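PDB 2RFL: putative phosphohistidine phosphatase SixA from Agrobacterium tumefaciens, which probably removes phosphate from phosphohistidine residues of proteins, acting as a SixA-like histidine phosphatase. Local coordinates for residues A121-M126 with G144-D149. Sequence-based numbering, arbitrary orientation.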
ATOM      1  N   ALA A 121      -1.727  -4.767  -9.801  1.00 32.18           N
ATOM      2  CA  ALA A 121      -2.238  -6.128 -10.059  1.00 31.98           C
ATOM      3  C   ALA A 121      -3.013  -6.753  -8.889  1.00 30.71           C
ATOM      4  O   ALA A 121      -4.034  -7.398  -9.076  1.00 30.90           O
ATOM      5  CB  ALA A 121      -1.133  -7.032 -10.507  1.00 32.46           C
ATOM      6  N   THR A 122      -2.530  -6.525  -7.686  1.00 29.80           N
ATOM      7  CA  THR A 122      -3.207  -6.917  -6.477  1.00 28.60           C
ATOM      8  C   THR A 122      -4.597  -6.323  -6.305  1.00 29.02           C
ATOM      9  O   THR A 122      -5.542  -7.030  -5.936  1.00 28.19           O
ATOM     10  CB  THR A 122      -2.329  -6.575  -5.277  1.00 27.95           C
ATOM     11  OG1 THR A 122      -0.976  -6.953  -5.596  1.00 26.14           O
ATOM     12  CG2 THR A 122      -2.811  -7.319  -4.051  1.00 24.92           C
ATOM     13  N   LEU A 123      -4.739  -5.030  -6.558  1.00 29.41           N
ATOM     14  CA  LEU A 123      -6.068  -4.413  -6.458  1.00 29.60           C
ATOM     15  C   LEU A 123      -6.959  -4.987  -7.523  1.00 31.39           C
ATOM     16  O   LEU A 123      -8.110  -5.328  -7.243  1.00 32.03           O
ATOM     17  CB  LEU A 123      -5.972  -2.889  -6.586  1.00 29.42           C
ATOM     18  CG  LEU A 123      -7.225  -2.018  -6.513  1.00 27.40           C
ATOM     19  CD1 LEU A 123      -7.975  -2.301  -5.209  1.00 28.21           C
ATOM     20  CD2 LEU A 123      -6.868  -0.526  -6.649  1.00 20.13           C
ATOM     21  N   GLU A 124      -6.414  -5.124  -8.739  1.00 32.83           N
ATOM     22  CA  GLU A 124      -7.151  -5.675  -9.864  1.00 35.60           C
ATOM     23  C   GLU A 124      -7.693  -7.065  -9.478  1.00 36.01           C
ATOM     24  O   GLU A 124      -8.882  -7.330  -9.625  1.00 34.32           O
ATOM     25  CB  GLU A 124      -6.302  -5.700 -11.173  1.00 36.27           C
ATOM     26  CG  GLU A 124      -7.113  -6.020 -12.448  1.00 40.48           C
ATOM     27  CD  GLU A 124      -6.295  -6.478 -13.690  1.00 46.99           C
ATOM     28  OE1 GLU A 124      -5.054  -6.693 -13.618  1.00 46.33           O
ATOM     29  OE2 GLU A 124      -6.931  -6.637 -14.763  1.00 49.37           O
ATOM     30  N   ALA A 125      -6.809  -7.918  -8.951  1.00 37.00           N
ATOM     31  CA  ALA A 125      -7.147  -9.286  -8.502  1.00 37.54           C
ATOM     32  C   ALA A 125      -8.346  -9.333  -7.599  1.00 37.19           C
ATOM     33  O   ALA A 125      -9.104 -10.286  -7.647  1.00 37.30           O
ATOM     34  CB  ALA A 125      -5.963  -9.910  -7.789  1.00 37.78           C
HETATM   35  N   MSE A 126      -8.511  -8.281  -6.795  1.00 37.43           N
HETATM   36  CA  MSE A 126      -9.525  -8.180  -5.748  1.00 37.25           C
HETATM   37  C   MSE A 126     -10.844  -7.515  -6.191  1.00 38.02           C
HETATM   38  O   MSE A 126     -11.890  -7.921  -5.751  1.00 37.48           O
HETATM   39  CB  MSE A 126      -8.960  -7.447  -4.525  1.00 36.24           C
HETATM   40  CG  MSE A 126      -7.683  -7.995  -3.903  1.00 36.32           C
HETATM   41 SE   MSE A 126      -6.876  -6.746  -2.536  0.84 43.52          SE
HETATM   42  CE  MSE A 126      -5.393  -7.880  -2.076  1.00 45.44           C
ATOM     43  N   GLY A 144      -0.802   6.333  -3.325  1.00 35.62           N
ATOM     44  CA  GLY A 144      -2.234   6.015  -3.462  1.00 35.08           C
ATOM     45  C   GLY A 144      -2.609   4.921  -2.472  1.00 34.48           C
ATOM     46  O   GLY A 144      -1.900   3.935  -2.328  1.00 34.27           O
ATOM     47  N   LEU A 145      -3.698   5.111  -1.749  1.00 34.21           N
ATOM     48  CA  LEU A 145      -4.151   4.131  -0.745  1.00 32.81           C
ATOM     49  C   LEU A 145      -5.573   3.598  -0.987  1.00 32.98           C
ATOM     50  O   LEU A 145      -6.562   4.305  -0.787  1.00 32.97           O
ATOM     51  CB  LEU A 145      -4.059   4.718   0.653  1.00 31.25           C
ATOM     52  CG  LEU A 145      -4.678   4.003   1.850  1.00 29.64           C
ATOM     53  CD1 LEU A 145      -3.752   2.850   2.293  1.00 24.71           C
ATOM     54  CD2 LEU A 145      -4.957   5.011   3.010  1.00 23.88           C
ATOM     55  N   ALA A 146      -5.647   2.329  -1.382  1.00 33.19           N
ATOM     56  CA  ALA A 146      -6.875   1.601  -1.497  1.00 33.09           C
ATOM     57  C   ALA A 146      -7.219   1.045  -0.122  1.00 34.09           C
ATOM     58  O   ALA A 146      -6.352   0.510   0.580  1.00 33.12           O
ATOM     59  CB  ALA A 146      -6.675   0.515  -2.434  1.00 33.49           C
ATOM     60  N   VAL A 147      -8.478   1.225   0.269  1.00 35.62           N
ATOM     61  CA  VAL A 147      -9.062   0.680   1.510  1.00 36.67           C
ATOM     62  C   VAL A 147     -10.148  -0.336   1.125  1.00 36.48           C
ATOM     63  O   VAL A 147     -11.159   0.025   0.517  1.00 36.00           O
ATOM     64  CB  VAL A 147      -9.704   1.785   2.414  1.00 37.49           C
ATOM     65  CG1 VAL A 147     -10.149   1.222   3.762  1.00 35.69           C
ATOM     66  CG2 VAL A 147      -8.740   2.951   2.620  1.00 41.35           C
ATOM     67  N   LEU A 148      -9.927  -1.595   1.486  1.00 35.68           N
ATOM     68  CA  LEU A 148     -10.781  -2.676   1.048  1.00 35.85           C
ATOM     69  C   LEU A 148     -11.393  -3.453   2.199  1.00 37.20           C
ATOM     70  O   LEU A 148     -10.754  -3.664   3.208  1.00 36.09           O
ATOM     71  CB  LEU A 148     -10.017  -3.606   0.118  1.00 34.35           C
ATOM     72  CG  LEU A 148      -9.495  -2.911  -1.126  1.00 30.57           C
ATOM     73  CD1 LEU A 148      -7.970  -3.049  -1.242  1.00 27.18           C
ATOM     74  CD2 LEU A 148     -10.165  -3.503  -2.281  1.00 24.40           C
ATOM     75  N   ASP A 149     -12.645  -3.856   2.021  1.00 39.78           N
ATOM     76  CA  ASP A 149     -13.375  -4.660   3.000  1.00 42.82           C
ATOM     77  C   ASP A 149     -14.011  -5.853   2.319  1.00 44.06           C
ATOM     78  O   ASP A 149     -14.257  -5.846   1.089  1.00 42.77           O
ATOM     79  CB  ASP A 149     -14.481  -3.847   3.714  1.00 43.06           C
ATOM     80  CG  ASP A 149     -13.963  -3.034   4.909  1.00 45.62           C
ATOM     81  OD1 ASP A 149     -13.427  -3.609   5.877  1.00 47.02           O
ATOM     82  OD2 ASP A 149     -14.118  -1.798   4.895  1.00 48.62           O
TER
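Helix-on-sheet packing in the alpha/beta sandwich joins Leu123 and Met126, on helix 118-127, to Ala146 and Leu148 of strand 145-149. The short segments run in roughly the same direction, their axes 28° apart and 10.9 Å from each other at closest approach, and the space between them is bridged by side chains alone. Leu148 points from the strand toward the helix, and both its methyls meet Leu123 CD1. Its CD2 lies 3.8 Å from Leu123 CD1, whereas its CD1 meets both that same Leu123 methyl and the selenium of Met126, a selenomethionine, with Leu148 CD1 to Met126 SE at 4.1 Å. Leu123 leaves the helix with CG anti to the backbone N (chi1 -180°), which swings the isopropyl end toward the strand, bringing CD1 to Ala146 and Leu148. Leu123 CD1 lies 4.2 Å from Ala146 CB and thus spans two strand residues whose side chains emerge on the same face; Val147, between them, points away from the helix. Met126 is extended beyond CG and crosses Leu148 at about a right angle, offering the selenium rather than the terminal CE to the leucine methyl. All four residues are buried and the contact is purely apolar. Strand 145-149 lies between strands 10-15 and 162-167, antiparallel to both, and the apolar layer continues onto them: Leu123 also touches Leu13, Leu148 touches Val11 and Ala146 touches Leu163 and Phe166. On the helix side, Leu98 and Ile101 of helix 98-102 pack against Met126. A helix running nearly along a strand of a mixed sheet and packed onto it through apolar side chains is typical of the alpha-beta-alpha sandwich of the histidine phosphatase superfamily.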